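Local structure of conjugal transfer protein TRWB (Escherichia coli, 1E9R) at residues Arg31-Lys36 / Ala43-Pro48; Phe97-Asp102 / Ala426-Ala431; Lys278-Leu283 / Gly308-Ala313; Glu292-Leu297 / Asp323-Lys328. The protein acts as the coupling protein of bacterial conjugation, a ring-forming P-loop NTPase that probably drives DNA transfer with the energy of nucleotide hydrolysis. One frame throughout, in Å; residues are numbered along the deposited sequence.

Contact 3, between strands 281-285 and 309-315, lies in the central sheet, and the other three sit around it, the centres of contacts 1, 2 and 4 being 18, 21 and 20 Å from its own. Contact 4 follows on from it: strand 309-315 leads into helix 318-325, and the nearest atoms of the two contacts are about 5 Å apart. Contact 1 comes equally near to contact 3, whereas contacts 1 and 4 lie 32 Å apart between centres. Contact 2 ties the tail after the last strand back to residues 97-102, enclosing contacts 3 and 4 along the sequence. The sulfate at Arg31 belongs to contact 1.

Contact 1. Residues Arg31-Lys36 / Ala43-Pro48; sequences RMTREK and AGVPMP. With SO4 (sulfate ion), chain J.
Where helix 26-33 gives way to extended chain, Thr33 and Arg34 run up against the short strand at Val45 and Pro46 and, two residues on, Pro48, with the CA atoms of Thr33 and Pro48 5.6 Å apart and those of Arg34 and Pro46 5.8 Å apart. Thr33 carries the contact. Its OG1 donates to Pro46 O at 2.7 Å, in the carbonyl plane and on a lone pair; with chi1 at 60° the hydroxyl sits between the backbone N and the carbonyl carbon, while the methyl CG2 is turned to the ring of Pro48, 3.9 Å from its CG. The same hydroxyl is also hydrogen-bonded to Leu29 O within the helix. CG of Pro46 closes in beside Thr33 OG1, and Val45 CG1 lies 3.6 Å from that oxygen. The Gln39 side chain is hydrogen-bonded to both Thr33 O and Glu35 N. Arg31 holds a sulfate, probably from the crystallisation liquor, by its guanidinium edge: Arg31 NH1 bonds sulfate O2 at 2.9 Å, NH2 makes two weak bonds, to O1 and O2, and Ser25 OG holds the same ion. Overall, this is a helix C-terminus anchored by its last residue, a threonine, on the second strand of a two-stranded antiparallel hairpin, 41-42 with 45-46.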
loop_
_atom_site.group_PDB
_atom_site.type_symbol
_atom_site.label_atom_id
_atom_site.label_comp_id
_atom_site.label_asym_id
_atom_site.label_seq_id
_atom_site.Cartn_x
_atom_site.Cartn_y
_atom_site.Cartn_z
ATOM N N ARG B 31 37.076 9.375 -28.226
ATOM C CA ARG B 31 37.752 8.672 -29.301
ATOM C C ARG B 31 36.806 7.651 -29.922
ATOM O O ARG B 31 36.700 7.541 -31.141
ATOM C CB ARG B 31 38.984 7.962 -28.729
ATOM C CG ARG B 31 40.058 7.573 -29.735
ATOM C CD ARG B 31 41.190 6.832 -29.047
ATOM N NE ARG B 31 41.751 7.602 -27.951
ATOM C CZ ARG B 31 42.134 7.069 -26.801
ATOM N NH1 ARG B 31 42.006 5.769 -26.616
ATOM N NH2 ARG B 31 42.640 7.837 -25.843
ATOM N N MET B 32 36.112 6.910 -29.062
ATOM C CA MET B 32 35.179 5.871 -29.497
ATOM C C MET B 32 33.842 6.341 -30.085
ATOM O O MET B 32 33.283 5.669 -30.949
ATOM C CB MET B 32 34.888 4.919 -28.337
ATOM C CG MET B 32 36.112 4.238 -27.752
ATOM S SD MET B 32 35.674 3.201 -26.333
ATOM C CE MET B 32 34.796 1.898 -27.138
ATOM N N THR B 33 33.314 7.468 -29.615
ATOM C CA THR B 33 32.042 7.954 -30.138
ATOM C C THR B 33 32.243 8.909 -31.296
ATOM O O THR B 33 31.295 9.212 -32.019
ATOM C CB THR B 33 31.220 8.675 -29.063
ATOM O OG1 THR B 33 31.949 9.799 -28.566
ATOM C CG2 THR B 33 30.942 7.751 -27.924
ATOM N N ARG B 34 33.478 9.386 -31.463
ATOM C CA ARG B 34 33.813 10.317 -32.542
ATOM C C ARG B 34 33.369 9.724 -33.868
ATOM O O ARG B 34 33.640 8.565 -34.183
ATOM C CB ARG B 34 35.313 10.600 -32.565
ATOM C CG ARG B 34 35.737 11.630 -33.593
ATOM C CD ARG B 34 37.000 12.339 -33.126
ATOM N NE ARG B 34 37.578 13.195 -34.159
ATOM C CZ ARG B 34 38.036 12.752 -35.329
ATOM N NH1 ARG B 34 37.983 11.456 -35.623
ATOM N NH2 ARG B 34 38.555 13.605 -36.204
ATOM N N GLU B 35 32.684 10.533 -34.654
ATOM C CA GLU B 35 32.164 10.059 -35.908
ATOM C C GLU B 35 32.466 11.027 -37.037
ATOM O O GLU B 35 32.814 12.193 -36.812
ATOM C CB GLU B 35 30.667 9.849 -35.736
ATOM C CG GLU B 35 29.911 9.372 -36.939
ATOM C CD GLU B 35 28.479 9.009 -36.576
ATOM O OE1 GLU B 35 28.172 8.969 -35.357
ATOM O OE2 GLU B 35 27.670 8.756 -37.501
ATOM N N LYS B 36 32.331 10.522 -38.255
ATOM C CA LYS B 36 32.598 11.294 -39.459
ATOM C C LYS B 36 31.696 12.523 -39.550
ATOM O O LYS B 36 32.177 13.659 -39.589
ATOM C CB LYS B 36 32.413 10.394 -40.688
ATOM C CG LYS B 36 32.068 8.919 -40.361
ATOM C CD LYS B 36 33.198 8.203 -39.600
ATOM C CE LYS B 36 32.874 6.740 -39.328
ATOM N NZ LYS B 36 31.591 6.615 -38.612
ATOM N N ALA B 43 28.883 17.155 -22.579
ATOM C CA ALA B 43 30.015 17.344 -21.669
ATOM C C ALA B 43 31.352 17.199 -22.404
ATOM O O ALA B 43 32.325 16.685 -21.851
ATOM C CB ALA B 43 29.942 16.337 -20.526
ATOM N N GLY B 44 31.394 17.647 -23.654
ATOM C CA GLY B 44 32.616 17.562 -24.425
ATOM C C GLY B 44 32.758 16.261 -25.187
ATOM O O GLY B 44 33.694 16.093 -25.974
ATOM N N VAL B 45 31.835 15.331 -24.962
ATOM C CA VAL B 45 31.897 14.050 -25.655
ATOM C C VAL B 45 30.926 14.042 -26.820
ATOM O O VAL B 45 29.745 14.328 -26.645
ATOM C CB VAL B 45 31.543 12.871 -24.730
ATOM C CG1 VAL B 45 31.799 11.565 -25.458
ATOM C CG2 VAL B 45 32.350 12.940 -23.443
ATOM N N PRO B 46 31.417 13.726 -28.031
ATOM C CA PRO B 46 30.533 13.697 -29.200
ATOM C C PRO B 46 29.475 12.611 -29.051
ATOM O O PRO B 46 29.766 11.466 -28.697
ATOM C CB PRO B 46 31.493 13.446 -30.364
ATOM C CG PRO B 46 32.592 12.683 -29.740
ATOM C CD PRO B 46 32.798 13.393 -28.417
ATOM N N MET B 47 28.237 12.991 -29.324
ATOM C CA MET B 47 27.124 12.084 -29.198
ATOM C C MET B 47 26.924 11.232 -30.445
ATOM O O MET B 47 26.848 11.746 -31.557
ATOM C CB MET B 47 25.867 12.895 -28.883
ATOM C CG MET B 47 24.575 12.111 -28.916
ATOM S SD MET B 47 23.263 13.003 -28.069
ATOM C CE MET B 47 22.284 11.616 -27.469
ATOM N N PRO B 48 26.869 9.903 -30.272
ATOM C CA PRO B 48 26.667 9.016 -31.413
ATOM C C PRO B 48 25.419 9.483 -32.130
ATOM O O PRO B 48 24.369 9.655 -31.514
ATOM C CB PRO B 48 26.471 7.660 -30.761
ATOM C CG PRO B 48 27.363 7.749 -29.575
ATOM C CD PRO B 48 27.101 9.132 -29.040
HETATM S S SO4 J . 43.564 7.000 -22.958
HETATM O O1 SO4 J . 43.238 8.388 -23.358
HETATM O O2 SO4 J . 42.901 6.037 -23.856
HETATM O O3 SO4 J . 45.028 6.806 -23.015
HETATM O O4 SO4 J . 43.104 6.743 -21.580
#

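Contact 2. Residues Phe97-Asp102 / Ala426-Ala431; sequences FGRDKD and ANRQPA
Two irregular segments pass each other here, the CA atoms of Gly98 and Gln429 6.6 Å apart and those of Phe97 and Arg428 6.8 Å apart; Gly98 is where the chain leaves helix 92-97, and a type I beta turn runs from Arg99 to Asp102. Arg428 lays its side chain across this exit. Its CD rests on Phe97 CA at 3.7 Å, and a bend at chi3 (-50°) brings NH1 back to Gly98 O, 3.2 Å away. Gly98 O lies in the guanidinium plane, but the nitrogen stands above the carbonyl plane rather than on a lone pair. Gln429, its chain extended, brings its amide to the same peptide, and a water donates both to Gln429 OE1 and to Arg99 O. CG of Arg99 touches Arg428 NH1 at 3.6 Å, the two side chains lying side by side with their guanidinium planes 81° apart. Arg99 NH2 meets the syn lone pair of Asp102 OD1 in a salt bridge of 2.8 Å, and Arg99 N bonds Asp102 OD2 at 2.7 Å. A methionine in place of Arg99 would probably leave the Asp102 carboxylate without its charged mate and the turn less firmly closed. With Asp102 taking up the charge of Arg99, the second arginine can probably pack alongside at little electrostatic cost, and the tail is fastened to the helix exit through a backbone carbonyl.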
loop_
_atom_site.group_PDB
_atom_site.type_symbol
_atom_site.label_atom_id
_atom_site.label_comp_id
_atom_site.label_asym_id
_atom_site.label_seq_id
_atom_site.Cartn_x
_atom_site.Cartn_y
_atom_site.Cartn_z
ATOM N N PHE B 97 21.135 32.537 -27.536
ATOM C CA PHE B 97 21.057 31.901 -28.848
ATOM C C PHE B 97 19.924 32.380 -29.744
ATOM O O PHE B 97 19.796 31.926 -30.885
ATOM C CB PHE B 97 20.952 30.385 -28.680
ATOM C CG PHE B 97 22.017 29.799 -27.801
ATOM C CD1 PHE B 97 23.363 29.987 -28.091
ATOM C CD2 PHE B 97 21.672 29.054 -26.681
ATOM C CE1 PHE B 97 24.346 29.443 -27.280
ATOM C CE2 PHE B 97 22.648 28.505 -25.862
ATOM C CZ PHE B 97 23.990 28.701 -26.164
ATOM N N GLY B 98 19.111 33.297 -29.226
ATOM C CA GLY B 98 17.987 33.815 -29.987
ATOM C C GLY B 98 18.346 34.688 -31.180
ATOM O O GLY B 98 18.970 35.740 -31.031
ATOM N N ARG B 99 17.948 34.242 -32.369
ATOM C CA ARG B 99 18.202 34.986 -33.597
ATOM C C ARG B 99 16.928 35.715 -33.996
ATOM O O ARG B 99 15.882 35.545 -33.374
ATOM C CB ARG B 99 18.643 34.051 -34.721
ATOM C CG ARG B 99 19.935 33.305 -34.424
ATOM C CD ARG B 99 20.022 32.053 -35.288
ATOM N NE ARG B 99 18.706 31.429 -35.454
ATOM C CZ ARG B 99 18.491 30.221 -35.973
ATOM N NH1 ARG B 99 19.509 29.473 -36.383
ATOM N NH2 ARG B 99 17.251 29.760 -36.089
ATOM N N ASP B 100 17.021 36.515 -35.049
ATOM C CA ASP B 100 15.900 37.312 -35.509
ATOM C C ASP B 100 14.677 36.541 -36.009
ATOM O O ASP B 100 13.538 36.918 -35.723
ATOM C CB ASP B 100 16.395 38.275 -36.589
ATOM C CG ASP B 100 15.604 39.569 -36.621
ATOM O OD1 ASP B 100 14.519 39.601 -37.252
ATOM O OD2 ASP B 100 16.069 40.551 -35.996
ATOM N N LYS B 101 14.912 35.468 -36.751
ATOM C CA LYS B 101 13.828 34.654 -37.306
ATOM C C LYS B 101 13.204 33.680 -36.307
ATOM O O LYS B 101 12.296 32.920 -36.659
ATOM C CB LYS B 101 14.346 33.854 -38.505
ATOM C CG LYS B 101 15.585 33.014 -38.184
ATOM C CD LYS B 101 16.012 32.150 -39.358
ATOM C CE LYS B 101 14.927 31.149 -39.719
ATOM N NZ LYS B 101 15.371 30.208 -40.784
ATOM N N ASP B 102 13.685 33.696 -35.066
ATOM C CA ASP B 102 13.168 32.783 -34.059
ATOM C C ASP B 102 11.877 33.244 -33.392
ATOM O O ASP B 102 11.550 34.433 -33.386
ATOM C CB ASP B 102 14.240 32.492 -33.007
ATOM C CG ASP B 102 15.446 31.780 -33.598
ATOM O OD1 ASP B 102 15.255 30.967 -34.532
ATOM O OD2 ASP B 102 16.580 32.021 -33.128
ATOM N N ALA B 426 27.796 35.386 -24.894
ATOM C CA ALA B 426 27.419 36.790 -24.795
ATOM C C ALA B 426 25.950 36.962 -25.149
ATOM O O ALA B 426 25.424 36.270 -26.024
ATOM C CB ALA B 426 28.284 37.628 -25.721
ATOM N N ASN B 427 25.297 37.892 -24.463
ATOM C CA ASN B 427 23.885 38.159 -24.688
ATOM C C ASN B 427 23.637 38.782 -26.046
ATOM O O ASN B 427 23.974 39.939 -26.271
ATOM C CB ASN B 427 23.352 39.085 -23.600
ATOM C CG ASN B 427 23.443 38.466 -22.225
ATOM O OD1 ASN B 427 23.216 39.134 -21.218
ATOM N ND2 ASN B 427 23.772 37.171 -22.175
ATOM N N ARG B 428 23.039 38.013 -26.948
ATOM C CA ARG B 428 22.750 38.513 -28.281
ATOM C C ARG B 428 21.295 38.972 -28.366
ATOM O O ARG B 428 20.736 39.118 -29.455
ATOM C CB ARG B 428 23.043 37.424 -29.322
ATOM C CG ARG B 428 21.934 36.416 -29.539
ATOM C CD ARG B 428 22.476 35.123 -30.132
ATOM N NE ARG B 428 23.330 35.312 -31.304
ATOM C CZ ARG B 428 22.906 35.703 -32.506
ATOM N NH1 ARG B 428 21.621 35.963 -32.721
ATOM N NH2 ARG B 428 23.774 35.817 -33.504
ATOM N N GLN B 429 20.690 39.218 -27.207
ATOM C CA GLN B 429 19.299 39.650 -27.150
ATOM C C GLN B 429 18.855 39.700 -25.687
ATOM O O GLN B 429 19.438 39.031 -24.834
ATOM C CB GLN B 429 18.438 38.651 -27.926
ATOM C CG GLN B 429 17.149 39.204 -28.475
ATOM C CD GLN B 429 16.373 38.173 -29.267
ATOM O OE1 GLN B 429 15.311 38.468 -29.824
ATOM N NE2 GLN B 429 16.896 36.949 -29.321
ATOM N N PRO B 430 17.845 40.524 -25.366
ATOM C CA PRO B 430 17.400 40.575 -23.968
ATOM C C PRO B 430 16.551 39.339 -23.610
ATOM O O PRO B 430 15.713 38.890 -24.398
ATOM C CB PRO B 430 16.606 41.885 -23.908
ATOM C CG PRO B 430 16.046 41.993 -25.280
ATOM C CD PRO B 430 17.220 41.600 -26.153
ATOM N N ALA B 431 16.787 38.782 -22.427
ATOM C CA ALA B 431 16.057 37.601 -21.981
ATOM C C ALA B 431 14.547 37.838 -21.898
ATOM O O ALA B 431 13.753 36.981 -22.290
ATOM C CB ALA B 431 16.584 37.157 -20.629
HETATM O O HOH W 1 14.184 36.017 -30.707
#

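Contact 3. Residues Lys278-Leu283 / Gly308-Ala313; sequences KRRLWL and GLRVVA
Trp282 and Arg310, neighbours across two parallel strands, fit together as plate and rod. The arginine chain, extended from CG to NE, runs over one face of the indole: CB lies above the six-membered ring, 3.7 Å from its centroid in a CH-pi contact, and CD crosses nearer the rim, 3.5 Å from Trp282 CE2. Val312 CG2 abuts the indole edge, in its plane, 3.6 Å from Trp282 CZ3. CD of Arg280 sits on a face of the guanidinium, 3.3 Å from Arg310 NH2. Glu52 forms a salt bridge with Arg310 NE, while Arg310 NH1 bonds Gly308 O, which Leu281 N reaches from the opposite face of that carbonyl. An alanine in place of Arg310 would keep CB over the ring but is likely to uncover the indole under CD and deprive Glu52 of this salt bridge. On the sheet's other face, Leu283 CB bridges Leu309 CD2 and Val311 CG2. Gly308 presses its CA against Arg279 O at 3.3 Å, where a side chain would clash. The strands belong to the beta-alpha-beta unit 281-285, 297-303, 309-315: helix 297-303 packs on Leu309 and Val311, helix 66-79 covers Trp282 and Val312, and strands 83-89 and 56-59 flank the pair.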
loop_
_atom_site.group_PDB
_atom_site.type_symbol
_atom_site.label_atom_id
_atom_site.label_comp_id
_atom_site.label_asym_id
_atom_site.label_seq_id
_atom_site.Cartn_x
_atom_site.Cartn_y
_atom_site.Cartn_z
ATOM N N LYS B 278 15.253 13.741 -43.695
ATOM C CA LYS B 278 16.344 14.624 -43.279
ATOM C C LYS B 278 16.019 15.577 -42.127
ATOM O O LYS B 278 16.900 16.295 -41.645
ATOM C CB LYS B 278 16.841 15.449 -44.474
ATOM C CG LYS B 278 17.107 14.659 -45.757
ATOM C CD LYS B 278 18.218 15.304 -46.588
ATOM C CE LYS B 278 18.094 16.824 -46.648
ATOM N NZ LYS B 278 19.275 17.464 -47.299
ATOM N N ARG B 279 14.764 15.583 -41.683
ATOM C CA ARG B 279 14.343 16.469 -40.599
ATOM C C ARG B 279 14.945 16.120 -39.237
ATOM O O ARG B 279 14.932 14.963 -38.816
ATOM C CB ARG B 279 12.821 16.460 -40.486
ATOM C CG ARG B 279 12.281 17.476 -39.504
ATOM C CD ARG B 279 10.819 17.211 -39.141
ATOM N NE ARG B 279 9.878 17.428 -40.238
ATOM C CZ ARG B 279 9.211 16.460 -40.866
ATOM N NH1 ARG B 279 9.376 15.189 -40.517
ATOM N NH2 ARG B 279 8.369 16.763 -41.843
ATOM N N ARG B 280 15.478 17.134 -38.560
ATOM C CA ARG B 280 16.059 16.972 -37.225
ATOM C C ARG B 280 15.489 18.069 -36.325
ATOM O O ARG B 280 15.775 19.257 -36.529
ATOM C CB ARG B 280 17.583 17.107 -37.249
ATOM C CG ARG B 280 18.345 15.978 -37.909
ATOM C CD ARG B 280 19.732 15.903 -37.289
ATOM N NE ARG B 280 20.839 16.368 -38.131
ATOM C CZ ARG B 280 20.865 17.499 -38.836
ATOM N NH1 ARG B 280 19.824 18.316 -38.862
ATOM N NH2 ARG B 280 21.940 17.805 -39.547
ATOM N N LEU B 281 14.690 17.671 -35.335
ATOM C CA LEU B 281 14.079 18.627 -34.417
ATOM C C LEU B 281 14.343 18.276 -32.952
ATOM O O LEU B 281 13.998 17.188 -32.490
ATOM C CB LEU B 281 12.568 18.684 -34.655
ATOM C CG LEU B 281 11.753 19.930 -34.248
ATOM C CD1 LEU B 281 10.504 19.479 -33.509
ATOM C CD2 LEU B 281 12.557 20.866 -33.368
ATOM N N TRP B 282 14.950 19.206 -32.223
ATOM C CA TRP B 282 15.250 18.984 -30.814
ATOM C C TRP B 282 14.175 19.557 -29.901
ATOM O O TRP B 282 13.525 20.547 -30.231
ATOM C CB TRP B 282 16.598 19.617 -30.426
ATOM C CG TRP B 282 17.778 18.999 -31.094
ATOM C CD1 TRP B 282 18.212 19.228 -32.366
ATOM C CD2 TRP B 282 18.662 18.010 -30.540
ATOM N NE1 TRP B 282 19.308 18.445 -32.640
ATOM C CE2 TRP B 282 19.605 17.687 -31.538
ATOM C CE3 TRP B 282 18.743 17.365 -29.295
ATOM C CZ2 TRP B 282 20.620 16.747 -31.335
ATOM C CZ3 TRP B 282 19.754 16.429 -29.094
ATOM C CH2 TRP B 282 20.678 16.130 -30.111
ATOM N N LEU B 283 13.999 18.915 -28.750
ATOM C CA LEU B 283 13.055 19.363 -27.742
ATOM C C LEU B 283 13.844 19.356 -26.445
ATOM O O LEU B 283 14.199 18.298 -25.932
ATOM C CB LEU B 283 11.866 18.406 -27.615
ATOM C CG LEU B 283 10.533 18.988 -27.102
ATOM C CD1 LEU B 283 9.767 17.890 -26.365
ATOM C CD2 LEU B 283 10.764 20.186 -26.186
ATOM N N GLY B 308 12.163 12.689 -36.683
ATOM C CA GLY B 308 13.468 13.240 -36.366
ATOM C C GLY B 308 13.482 13.970 -35.045
ATOM O O GLY B 308 14.246 14.914 -34.859
ATOM N N LEU B 309 12.635 13.520 -34.125
ATOM C CA LEU B 309 12.523 14.125 -32.800
ATOM C C LEU B 309 13.637 13.637 -31.892
ATOM O O LEU B 309 13.870 12.428 -31.761
ATOM C CB LEU B 309 11.173 13.775 -32.171
ATOM C CG LEU B 309 10.562 14.640 -31.058
ATOM C CD1 LEU B 309 10.326 13.771 -29.831
ATOM C CD2 LEU B 309 11.449 15.836 -30.741
ATOM N N ARG B 310 14.317 14.600 -31.276
ATOM C CA ARG B 310 15.421 14.341 -30.367
ATOM C C ARG B 310 15.111 15.107 -29.099
ATOM O O ARG B 310 15.123 16.339 -29.101
ATOM C CB ARG B 310 16.731 14.850 -30.966
ATOM C CG ARG B 310 17.098 14.177 -32.272
ATOM C CD ARG B 310 17.936 15.098 -33.140
ATOM N NE ARG B 310 18.762 14.361 -34.094
ATOM C CZ ARG B 310 18.294 13.622 -35.094
ATOM N NH1 ARG B 310 16.984 13.515 -35.300
ATOM N NH2 ARG B 310 19.151 12.995 -35.896
ATOM N N VAL B 311 14.833 14.381 -28.018
ATOM C CA VAL B 311 14.508 15.021 -26.746
ATOM C C VAL B 311 15.632 14.952 -25.715
ATOM O O VAL B 311 16.281 13.918 -25.550
ATOM C CB VAL B 311 13.233 14.400 -26.117
ATOM C CG1 VAL B 311 12.849 15.157 -24.839
ATOM C CG2 VAL B 311 12.096 14.419 -27.138
ATOM N N VAL B 312 15.860 16.069 -25.036
ATOM C CA VAL B 312 16.874 16.153 -23.992
ATOM C C VAL B 312 16.125 16.734 -22.813
ATOM O O VAL B 312 15.610 17.849 -22.888
ATOM C CB VAL B 312 18.027 17.097 -24.379
ATOM C CG1 VAL B 312 19.033 17.182 -23.247
ATOM C CG2 VAL B 312 18.700 16.601 -25.652
ATOM N N ALA B 313 16.046 15.970 -21.732
ATOM C CA ALA B 313 15.310 16.421 -20.561
ATOM C C ALA B 313 16.136 16.366 -19.296
ATOM O O ALA B 313 16.854 15.404 -19.050
ATOM C CB ALA B 313 14.033 15.580 -20.389
#

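Contact 4. Residues Glu292-Leu297 / Asp323-Lys328; sequences EKLASL and DVYGVK
Over one face of the Tyr325 ring, at the end of helix 318-325 of the P-loop NTPase fold, lies the backbone of Lys293, its CA 4.1 Å from the centroid in a CH-pi contact offset toward the rim, with Lys293 CG beside Tyr325 CD2 at 3.5 Å. At the phenol end of the ring, Leu294 CG and Leu297 CD1 come up to the hydroxyl, and helix 327-334 supplies Ala330 and Leu333 as further neighbours. The tyrosine is set into the loop that follows strand 281-285. Its OH accepts a hydrogen bond from Leu294 N at 3.2 Å, N-H...O angle 153°, and shares a water with Glu292 O, so one oxygen ties the ring to the loop backbone once directly and once through a water. Val324 CG1 fills in beside the peptide before Lys293, 3.9 Å from Glu292 C. Gly326, just past the end of helix 318-325 and with positive phi, is the N-cap of helix 327-334, whose Lys328 makes a salt bridge to Asp322 of a neighbouring subunit. Lys293 is stretched out, CG anti to the backbone N (chi1 179°) and every later torsion near 180°, which carries its amine past the ring to the helix end, where NZ bonds Tyr325 O at 3.1 Å from above the carbonyl plane.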
loop_
_atom_site.group_PDB
_atom_site.type_symbol
_atom_site.label_atom_id
_atom_site.label_comp_id
_atom_site.label_asym_id
_atom_site.label_seq_id
_atom_site.Cartn_x
_atom_site.Cartn_y
_atom_site.Cartn_z
ATOM N N GLU B 292 3.310 19.453 -16.163
ATOM C CA GLU B 292 2.239 18.586 -15.682
ATOM C C GLU B 292 2.447 17.193 -16.277
ATOM O O GLU B 292 3.403 16.961 -17.035
ATOM C CB GLU B 292 0.857 19.122 -16.095
ATOM C CG GLU B 292 0.496 20.476 -15.496
ATOM C CD GLU B 292 -0.940 20.545 -14.972
ATOM O OE1 GLU B 292 -1.594 19.486 -14.844
ATOM O OE2 GLU B 292 -1.413 21.665 -14.672
ATOM N N LYS B 293 1.565 16.259 -15.929
ATOM C CA LYS B 293 1.662 14.913 -16.467
ATOM C C LYS B 293 1.213 14.991 -17.928
ATOM O O LYS B 293 0.016 14.963 -18.219
ATOM C CB LYS B 293 0.759 13.982 -15.670
ATOM C CG LYS B 293 0.753 12.554 -16.151
ATOM C CD LYS B 293 -0.017 11.671 -15.200
ATOM C CE LYS B 293 -0.028 10.231 -15.678
ATOM N NZ LYS B 293 -0.590 9.341 -14.622
ATOM N N LEU B 294 2.176 15.106 -18.841
ATOM C CA LEU B 294 1.880 15.221 -20.269
ATOM C C LEU B 294 1.242 13.978 -20.876
ATOM O O LEU B 294 1.644 12.854 -20.595
ATOM C CB LEU B 294 3.153 15.587 -21.034
ATOM C CG LEU B 294 3.871 16.818 -20.481
ATOM C CD1 LEU B 294 5.083 17.122 -21.334
ATOM C CD2 LEU B 294 2.933 18.008 -20.466
ATOM N N ALA B 295 0.248 14.196 -21.727
ATOM C CA ALA B 295 -0.469 13.109 -22.363
ATOM C C ALA B 295 0.233 12.511 -23.576
ATOM O O ALA B 295 0.049 11.327 -23.877
ATOM C CB ALA B 295 -1.858 13.588 -22.762
ATOM N N SER B 296 1.048 13.307 -24.264
ATOM C CA SER B 296 1.707 12.841 -25.483
ATOM C C SER B 296 3.207 12.682 -25.437
ATOM O O SER B 296 3.794 12.199 -26.396
ATOM C CB SER B 296 1.370 13.786 -26.636
ATOM O OG SER B 296 -0.004 14.118 -26.609
ATOM N N LEU B 297 3.838 13.098 -24.350
ATOM C CA LEU B 297 5.290 12.975 -24.252
ATOM C C LEU B 297 5.757 11.543 -24.527
ATOM O O LEU B 297 6.675 11.329 -25.315
ATOM C CB LEU B 297 5.770 13.385 -22.862
ATOM C CG LEU B 297 7.154 14.025 -22.753
ATOM C CD1 LEU B 297 7.688 13.775 -21.358
ATOM C CD2 LEU B 297 8.105 13.469 -23.801
ATOM N N ASP B 323 5.909 11.464 -8.382
ATOM C CA ASP B 323 4.778 12.200 -7.852
ATOM C C ASP B 323 3.874 12.765 -8.949
ATOM O O ASP B 323 2.657 12.799 -8.802
ATOM C CB ASP B 323 5.279 13.322 -6.949
ATOM C CG ASP B 323 4.319 13.626 -5.835
ATOM O OD1 ASP B 323 3.952 12.680 -5.107
ATOM O OD2 ASP B 323 3.933 14.799 -5.681
ATOM N N VAL B 324 4.468 13.201 -10.052
ATOM C CA VAL B 324 3.700 13.762 -11.164
ATOM C C VAL B 324 3.025 12.701 -12.049
ATOM O O VAL B 324 1.834 12.796 -12.346
ATOM C CB VAL B 324 4.613 14.662 -12.066
ATOM C CG1 VAL B 324 3.829 15.222 -13.252
ATOM C CG2 VAL B 324 5.189 15.789 -11.237
ATOM N N TYR B 325 3.791 11.693 -12.456
ATOM C CA TYR B 325 3.291 10.648 -13.336
ATOM C C TYR B 325 2.838 9.388 -12.633
ATOM O O TYR B 325 2.102 8.573 -13.207
ATOM C CB TYR B 325 4.366 10.261 -14.354
ATOM C CG TYR B 325 4.614 11.294 -15.413
ATOM C CD1 TYR B 325 5.441 12.392 -15.168
ATOM C CD2 TYR B 325 3.992 11.197 -16.660
ATOM C CE1 TYR B 325 5.638 13.366 -16.139
ATOM C CE2 TYR B 325 4.182 12.172 -17.639
ATOM C CZ TYR B 325 5.004 13.249 -17.369
ATOM O OH TYR B 325 5.178 14.216 -18.331
ATOM N N GLY B 326 3.278 9.219 -11.395
ATOM C CA GLY B 326 2.939 8.009 -10.675
ATOM C C GLY B 326 4.138 7.115 -10.877
ATOM O O GLY B 326 4.830 7.236 -11.886
ATOM N N VAL B 327 4.398 6.217 -9.941
ATOM C CA VAL B 327 5.565 5.360 -10.052
ATOM C C VAL B 327 5.698 4.523 -11.340
ATOM O O VAL B 327 6.751 4.520 -11.966
ATOM C CB VAL B 327 5.657 4.446 -8.810
ATOM C CG1 VAL B 327 6.864 3.544 -8.910
ATOM C CG2 VAL B 327 5.755 5.310 -7.558
ATOM N N LYS B 328 4.640 3.831 -11.745
ATOM C CA LYS B 328 4.707 2.992 -12.940
ATOM C C LYS B 328 5.004 3.783 -14.197
ATOM O O LYS B 328 5.968 3.517 -14.910
ATOM C CB LYS B 328 3.392 2.225 -13.150
ATOM C CG LYS B 328 3.021 1.238 -12.052
ATOM C CD LYS B 328 4.054 0.148 -11.917
ATOM C CE LYS B 328 3.638 -0.870 -10.879
ATOM N NZ LYS B 328 4.709 -1.883 -10.690
HETATM O O HOH W 2 6.067 16.465 -17.341
HETATM O O HOH W 3 -0.010 10.446 -12.008
#